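Local atomic coordinates of oxidoreductase, zinc-binding dehydrogenase family (Myxococcus xanthus, PDB entry 5K1S), a protein that acts as a zinc-containing medium-chain reductase in an alternative de novo route to isovaleryl coenzyme A. Residues A[105-110]-A[124-129]; A[99-104]-A[147-152]; A[199-204]-A[225-230]. All blocks are in the same frame, centred on the assembly; numbering follows the deposited sequence.

Contact 1 (A[105-110]-A[124-129]); sequences QRMSCG and KTDNRF. With ZN (zinc ion), chain E.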
# COMPACT_ATOMS: atom_id res chain seq x y z
N GLN A 105 5.09 -1.57 -22.45
CA GLN A 105 6.29 -2.24 -21.96
C GLN A 105 6.14 -3.75 -22.05
O GLN A 105 7.02 -4.44 -22.57
CB GLN A 105 6.58 -1.80 -20.53
CG GLN A 105 6.87 -0.31 -20.39
CD GLN A 105 6.01 0.38 -19.34
OE1 GLN A 105 5.08 -0.22 -18.79
NE2 GLN A 105 6.32 1.63 -19.05
N ARG A 106 5.03 -4.28 -21.55
CA ARG A 106 4.79 -5.72 -21.49
C ARG A 106 3.39 -6.03 -22.00
O ARG A 106 2.54 -5.15 -22.12
CB ARG A 106 4.96 -6.25 -20.06
CG ARG A 106 4.01 -5.62 -19.06
CD ARG A 106 4.17 -6.21 -17.67
NE ARG A 106 3.70 -7.60 -17.60
CZ ARG A 106 2.43 -7.96 -17.53
NH1 ARG A 106 1.47 -7.04 -17.56
NH2 ARG A 106 2.10 -9.24 -17.46
N MET A 107 3.17 -7.31 -22.28
CA MET A 107 1.88 -7.77 -22.77
C MET A 107 0.96 -8.14 -21.61
O MET A 107 1.32 -8.04 -20.44
CB MET A 107 2.08 -8.97 -23.71
CG MET A 107 2.59 -8.60 -25.09
SD MET A 107 1.53 -7.41 -25.94
CE MET A 107 -0.03 -8.30 -26.00
N SER A 108 -0.25 -8.58 -21.96
CA SER A 108 -1.25 -8.96 -20.98
C SER A 108 -2.28 -9.83 -21.70
O SER A 108 -2.76 -9.45 -22.77
CB SER A 108 -1.91 -7.73 -20.36
OG SER A 108 -2.92 -8.10 -19.44
N CYS A 109 -2.60 -10.99 -21.12
CA CYS A 109 -3.45 -11.95 -21.82
C CYS A 109 -4.84 -11.38 -22.07
O CYS A 109 -5.38 -11.50 -23.18
CB CYS A 109 -3.52 -13.26 -21.04
SG CYS A 109 -4.57 -13.21 -19.56
N GLY A 110 -5.44 -10.78 -21.05
CA GLY A 110 -6.75 -10.18 -21.18
C GLY A 110 -7.90 -11.06 -20.74
O GLY A 110 -9.05 -10.61 -20.80
N LYS A 124 -0.17 -12.81 -14.98
CA LYS A 124 0.89 -13.81 -14.96
C LYS A 124 0.89 -14.72 -16.18
O LYS A 124 1.91 -15.36 -16.46
CB LYS A 124 0.78 -14.68 -13.70
CG LYS A 124 1.19 -13.98 -12.42
CD LYS A 124 1.12 -14.92 -11.23
CE LYS A 124 1.71 -14.30 -9.97
NZ LYS A 124 1.59 -15.20 -8.79
N THR A 125 -0.22 -14.79 -16.93
CA THR A 125 -0.31 -15.73 -18.04
C THR A 125 0.40 -15.21 -19.29
O THR A 125 0.85 -16.02 -20.11
CB THR A 125 -1.78 -16.02 -18.37
OG1 THR A 125 -2.43 -14.81 -18.79
CG2 THR A 125 -2.50 -16.57 -17.15
N ASP A 126 0.52 -13.90 -19.44
CA ASP A 126 1.27 -13.30 -20.55
C ASP A 126 2.06 -12.12 -20.00
O ASP A 126 1.51 -11.03 -19.83
CB ASP A 126 0.35 -12.87 -21.69
CG ASP A 126 1.11 -12.39 -22.91
OD1 ASP A 126 2.34 -12.18 -22.81
OD2 ASP A 126 0.48 -12.22 -23.98
N ASN A 127 3.34 -12.35 -19.72
CA ASN A 127 4.23 -11.31 -19.19
C ASN A 127 5.35 -10.97 -20.17
O ASN A 127 6.40 -10.48 -19.75
CB ASN A 127 4.81 -11.74 -17.85
CG ASN A 127 5.52 -13.08 -17.92
OD1 ASN A 127 5.74 -13.62 -19.00
ND2 ASN A 127 5.88 -13.62 -16.76
N ARG A 128 5.14 -11.20 -21.46
CA ARG A 128 6.16 -10.90 -22.46
C ARG A 128 6.41 -9.40 -22.55
O ARG A 128 5.46 -8.61 -22.62
CB ARG A 128 5.74 -11.46 -23.82
CG ARG A 128 5.86 -12.97 -23.92
CD ARG A 128 4.66 -13.57 -24.64
NE ARG A 128 4.36 -12.86 -25.88
CZ ARG A 128 3.23 -13.00 -26.56
NH1 ARG A 128 2.28 -13.82 -26.12
NH2 ARG A 128 3.04 -12.31 -27.68
N PHE A 129 7.68 -9.03 -22.55
CA PHE A 129 8.10 -7.64 -22.70
C PHE A 129 8.60 -7.39 -24.11
O PHE A 129 9.16 -8.28 -24.76
CB PHE A 129 9.21 -7.31 -21.70
CG PHE A 129 8.71 -6.85 -20.35
CD1 PHE A 129 8.23 -7.76 -19.43
CD2 PHE A 129 8.75 -5.51 -20.00
CE1 PHE A 129 7.78 -7.34 -18.19
CE2 PHE A 129 8.31 -5.09 -18.76
CZ PHE A 129 7.83 -6.00 -17.85
ZN ZN E . -4.21 -11.80 -17.75
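Phe129 has CG anti to its carbonyl carbon (chi1 -87°), which lays its ring under CB of Arg106, while Arg106, with CG between its backbone N and carbonyl carbon (chi1 60°), sends CG and CD on along the ring. CB of Arg106 stands almost straight above the ring, 3.5 Å from the centroid of Phe129, in a CH-pi contact. Farther along, CD of Arg106 passes 3.7 Å from CZ of Phe129. The guanidinium is turned 67° from the ring plane, and its NH1 is hydrogen-bonded to the backbone O of Asn120. Arginine suits this place because its apolar stem covers an aromatic face while its head binds a backbone oxygen elsewhere. Were Phe129 replaced by an alanine, CB and CD of Arg106 would probably lose their aromatic cover and a gap would open beside them.

The two segments run roughly antiparallel at the base of the structural-zinc lobe known from medium-chain dehydrogenases. Cys109 gives one of its four thiolates, SG lying 2.3 Å from the zinc ion, and Cys112, Cys115 and Cys123 complete the site. One backbone bond joins the segments, from Met107 N to Arg128 O at 2.7 Å. CB of Met107 rests against the carboxylate of Asp126. That carboxylate also makes an Asx turn, OD1 of Asp126 accepting from Arg128 N at 3.3 Å, and its OD2 is paired by charge alone with NH1 of Arg128.

Contact 2 (A[99-104]-A[147-152]); sequences DRAATL and GGLGRV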
# COMPACT_ATOMS: atom_id res chain seq x y z
N ASP A 99 -2.36 3.30 -39.48
CA ASP A 99 -2.61 3.73 -38.11
C ASP A 99 -1.30 4.02 -37.39
O ASP A 99 -0.25 3.46 -37.71
CB ASP A 99 -3.40 2.66 -37.35
CG ASP A 99 -4.83 2.51 -37.86
OD1 ASP A 99 -5.38 3.49 -38.39
OD2 ASP A 99 -5.39 1.40 -37.73
N ARG A 100 -1.38 4.90 -36.39
CA ARG A 100 -0.22 5.35 -35.63
C ARG A 100 -0.28 4.71 -34.25
O ARG A 100 -1.25 4.90 -33.51
CB ARG A 100 -0.21 6.87 -35.52
CG ARG A 100 -0.31 7.59 -36.85
CD ARG A 100 -0.68 9.05 -36.67
NE ARG A 100 0.27 9.75 -35.81
CZ ARG A 100 1.40 10.32 -36.23
NH1 ARG A 100 1.74 10.27 -37.51
NH2 ARG A 100 2.20 10.93 -35.36
N ALA A 101 0.77 3.96 -33.90
CA ALA A 101 0.76 3.15 -32.69
C ALA A 101 2.02 3.38 -31.87
O ALA A 101 3.04 3.86 -32.37
CB ALA A 101 0.63 1.65 -33.02
N ALA A 102 1.94 3.01 -30.59
CA ALA A 102 3.08 3.05 -29.68
C ALA A 102 2.99 1.84 -28.76
O ALA A 102 1.93 1.56 -28.20
CB ALA A 102 3.10 4.34 -28.86
N THR A 103 4.11 1.14 -28.60
CA THR A 103 4.12 -0.11 -27.85
C THR A 103 4.11 0.15 -26.34
O THR A 103 4.66 1.13 -25.85
CB THR A 103 5.36 -0.94 -28.20
OG1 THR A 103 6.54 -0.18 -27.93
CG2 THR A 103 5.34 -1.35 -29.67
N LEU A 104 3.46 -0.77 -25.62
CA LEU A 104 3.56 -0.81 -24.17
C LEU A 104 4.90 -1.40 -23.76
O LEU A 104 5.76 -1.71 -24.59
CB LEU A 104 2.40 -1.62 -23.58
CG LEU A 104 1.00 -1.02 -23.62
CD1 LEU A 104 -0.03 -2.07 -23.23
CD2 LEU A 104 0.90 0.18 -22.69
N GLY A 147 -2.93 -6.19 -28.67
CA GLY A 147 -3.16 -5.97 -27.25
C GLY A 147 -2.09 -5.14 -26.56
O GLY A 147 -2.33 -4.68 -25.44
N GLY A 148 -0.94 -4.93 -27.20
CA GLY A 148 0.13 -4.16 -26.59
C GLY A 148 0.43 -2.85 -27.29
O GLY A 148 1.54 -2.34 -27.19
N LEU A 149 -0.56 -2.29 -27.99
CA LEU A 149 -0.38 -1.07 -28.76
C LEU A 149 -1.26 0.04 -28.22
O LEU A 149 -2.40 -0.20 -27.80
CB LEU A 149 -0.70 -1.30 -30.25
CG LEU A 149 0.24 -2.20 -31.04
CD1 LEU A 149 -0.23 -2.29 -32.49
CD2 LEU A 149 1.68 -1.69 -30.98
N GLY A 150 -0.72 1.26 -28.21
CA GLY A 150 -1.49 2.45 -27.91
C GLY A 150 -1.57 3.34 -29.14
O GLY A 150 -0.72 3.25 -30.02
N ARG A 151 -2.58 4.20 -29.20
CA ARG A 151 -2.85 5.00 -30.40
C ARG A 151 -2.23 6.38 -30.27
O ARG A 151 -2.47 7.09 -29.29
CB ARG A 151 -4.36 5.11 -30.64
CG ARG A 151 -5.01 3.76 -30.87
CD ARG A 151 -6.43 3.89 -31.38
NE ARG A 151 -6.94 2.60 -31.83
CZ ARG A 151 -6.72 2.09 -33.04
NH1 ARG A 151 -6.00 2.75 -33.93
NH2 ARG A 151 -7.23 0.90 -33.36
N VAL A 152 -1.44 6.76 -31.27
CA VAL A 152 -0.73 8.03 -31.27
C VAL A 152 -1.58 9.04 -32.04
O VAL A 152 -1.83 8.83 -33.23
CB VAL A 152 0.66 7.89 -31.91
CG1 VAL A 152 1.40 9.23 -31.89
CG2 VAL A 152 1.47 6.82 -31.19
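Ala102 and Gly150 form the central hydrogen-bonded pair of two antiparallel strands, 100-103 and 149-151, exchanging two backbone bonds: Ala102 N to Gly150 O and Gly150 N to Ala102 O, each 2.7 Å. The strand pair is part of the sheet of the GroES-like domain. Beyond Ala102 and Gly150 the bonding continues on both sides, with Leu104 N giving to Gly148 O and Val152 N giving to Arg100 O at 2.9 Å. This last bond is nearly straight at its hydrogen, yet the donor stands well above the carbonyl plane of Arg100.

The apolar contacts are made by branched tips and small neighbours. On one face, CD2 of Leu149 reaches CG2 of Thr103 at 3.9 Å and also meets CB of Ala101. Val152, just past the strand, has CG1 anti to its backbone N (chi1 -179°), which turns CG2 to CB of Ala102, 3.8 Å away, and leaves CG1 beside the guanidinium of Arg100. Alanine and glycine keep the face of Ala102 low where a helix packs over it.

Charged groups gather toward the end where Arg100 meets Val152. NE of Arg100 makes a weak bond to Val152 O at 3.5 Å. Arg151 lies alongside Asp99, beyond salt-bridge distance, and has a cation-pi partner in Trp95; the Asp99 carboxylate accepts from Lys96 N.

Strand 80-88 borders 100-103 along its other edge, OG1 of Thr103 being hydrogen-bonded to Ala81 N on that strand and to the backbone O of the zinc ligand His79 just before it, and strand 46-56 backs Ala101, Thr103 and Leu149. Helix 311-323 covers Ala102 and Val152 with Leu318, while its Gln311 and Asp315 bind the backbone of Leu149 and Arg151.

Contact 3 (A[199-204]-A[225-230]); sequences SSVQLA and KEAGAD
Val201 and Gln202, on helix 195-206, pack against the turn that ends helix 221-226, both helices belonging to the Rossmann-type nucleotide-binding fold of this dehydrogenase family. The turn is a Schellman motif: Gly228 leaves the helix at positive phi (110°), a geometry that would press a side chain against the preceding carbonyl oxygen, and its N bonds back to Lys225 O at 3.1 Å.

Gln202 can be traced outward. Its CB lies 4.0 Å from Ala227 O, and CG, anti to the carbonyl carbon of Gln202 (chi1 -60°), comes nearer to that same oxygen, at 3.3 Å. From CG the chain runs on extended, carrying the amide away from the turn. There OE1 accepts from Arg327 N, and NE2 makes a weak bond to Leu198 O one helical turn back. Glutamine suits the place: its methylenes pack on the turn, while the amide ties the helix to the loop that holds Arg327.

Val201 points at the turn from the helix side that also meets Ile189 and Val211 of the parallel sheet. One of its methyls does the touching: CG1 of Val201 sits 4.2 Å from CB of Ala227 and 4.0 Å from CB of Ala229.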
# COMPACT_ATOMS: atom_id res chain seq x y z
N SER A 199 6.24 14.24 -15.63
CA SER A 199 4.89 13.93 -16.09
C SER A 199 3.90 13.92 -14.94
O SER A 199 2.77 14.39 -15.08
CB SER A 199 4.88 12.59 -16.83
OG SER A 199 5.59 12.67 -18.05
N SER A 200 4.31 13.39 -13.78
CA SER A 200 3.42 13.36 -12.63
C SER A 200 3.10 14.77 -12.15
O SER A 200 1.94 15.08 -11.84
CB SER A 200 4.06 12.55 -11.50
OG SER A 200 4.30 11.21 -11.91
N VAL A 201 4.11 15.64 -12.09
CA VAL A 201 3.88 17.03 -11.69
C VAL A 201 2.79 17.66 -12.55
O VAL A 201 1.79 18.18 -12.05
CB VAL A 201 5.19 17.84 -11.77
CG1 VAL A 201 4.93 19.34 -11.59
CG2 VAL A 201 6.18 17.35 -10.72
N GLN A 202 2.98 17.61 -13.87
CA GLN A 202 1.99 18.18 -14.78
C GLN A 202 0.63 17.54 -14.58
O GLN A 202 -0.39 18.23 -14.47
CB GLN A 202 2.45 18.01 -16.23
CG GLN A 202 3.78 18.66 -16.55
CD GLN A 202 4.19 18.44 -17.99
OE1 GLN A 202 3.78 19.18 -18.89
NE2 GLN A 202 4.99 17.41 -18.23
N LEU A 203 0.59 16.20 -14.53
CA LEU A 203 -0.69 15.51 -14.43
C LEU A 203 -1.40 15.85 -13.13
O LEU A 203 -2.63 15.98 -13.10
CB LEU A 203 -0.46 14.00 -14.55
CG LEU A 203 -1.71 13.12 -14.69
CD1 LEU A 203 -2.54 13.53 -15.90
CD2 LEU A 203 -1.30 11.66 -14.81
N ALA A 204 -0.65 16.00 -12.04
CA ALA A 204 -1.25 16.38 -10.77
C ALA A 204 -1.80 17.80 -10.83
O ALA A 204 -2.96 18.05 -10.49
CB ALA A 204 -0.24 16.24 -9.64
N LYS A 225 8.99 24.19 -11.31
CA LYS A 225 8.03 25.27 -11.12
C LYS A 225 7.26 25.54 -12.41
O LYS A 225 6.03 25.59 -12.42
CB LYS A 225 8.75 26.53 -10.64
N GLU A 226 7.99 25.71 -13.52
CA GLU A 226 7.33 25.94 -14.80
C GLU A 226 6.48 24.74 -15.21
O GLU A 226 5.51 24.89 -15.96
CB GLU A 226 8.37 26.24 -15.88
N ALA A 227 6.83 23.55 -14.73
CA ALA A 227 6.08 22.34 -15.06
C ALA A 227 4.77 22.22 -14.30
O ALA A 227 4.04 21.24 -14.52
CB ALA A 227 6.95 21.10 -14.79
N GLY A 228 4.45 23.17 -13.43
CA GLY A 228 3.22 23.14 -12.67
C GLY A 228 3.36 22.85 -11.19
O GLY A 228 2.35 22.61 -10.53
N ALA A 229 4.58 22.88 -10.66
CA ALA A 229 4.79 22.62 -9.24
C ALA A 229 4.59 23.90 -8.44
O ALA A 229 5.21 24.92 -8.72
CB ALA A 229 6.20 22.06 -9.00
N ASP A 230 3.71 23.83 -7.43
CA ASP A 230 3.45 24.99 -6.59
C ASP A 230 4.58 25.24 -5.60
O ASP A 230 4.87 26.40 -5.27
CB ASP A 230 2.13 24.82 -5.84
CG ASP A 230 1.84 25.98 -4.90
OD1 ASP A 230 2.10 27.14 -5.29
OD2 ASP A 230 1.36 25.73 -3.78

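Overall arrangement
From the N terminus, the chain first enters contact 2 along strand 100-103 and runs straight on into contact 1 at 105-110. Contact 1 closes first, around the cysteine-rich lobe that holds the structural zinc, when 124-129 returns; contact 2 closes later, at 147-152, so contact 1 is nested within its loop. The two touch, SD of Met107 packing 3.6 Å from CA of Gly148, which joins the base of the zinc lobe to the sheet of the GroES-like part. Contact 3 follows in series, closing a loop shorter than that of contact 2 in the nucleotide-binding fold, through strand 210-215. Its centre lies about 31 Å from that of contact 1 and about 26 Å from that of contact 2.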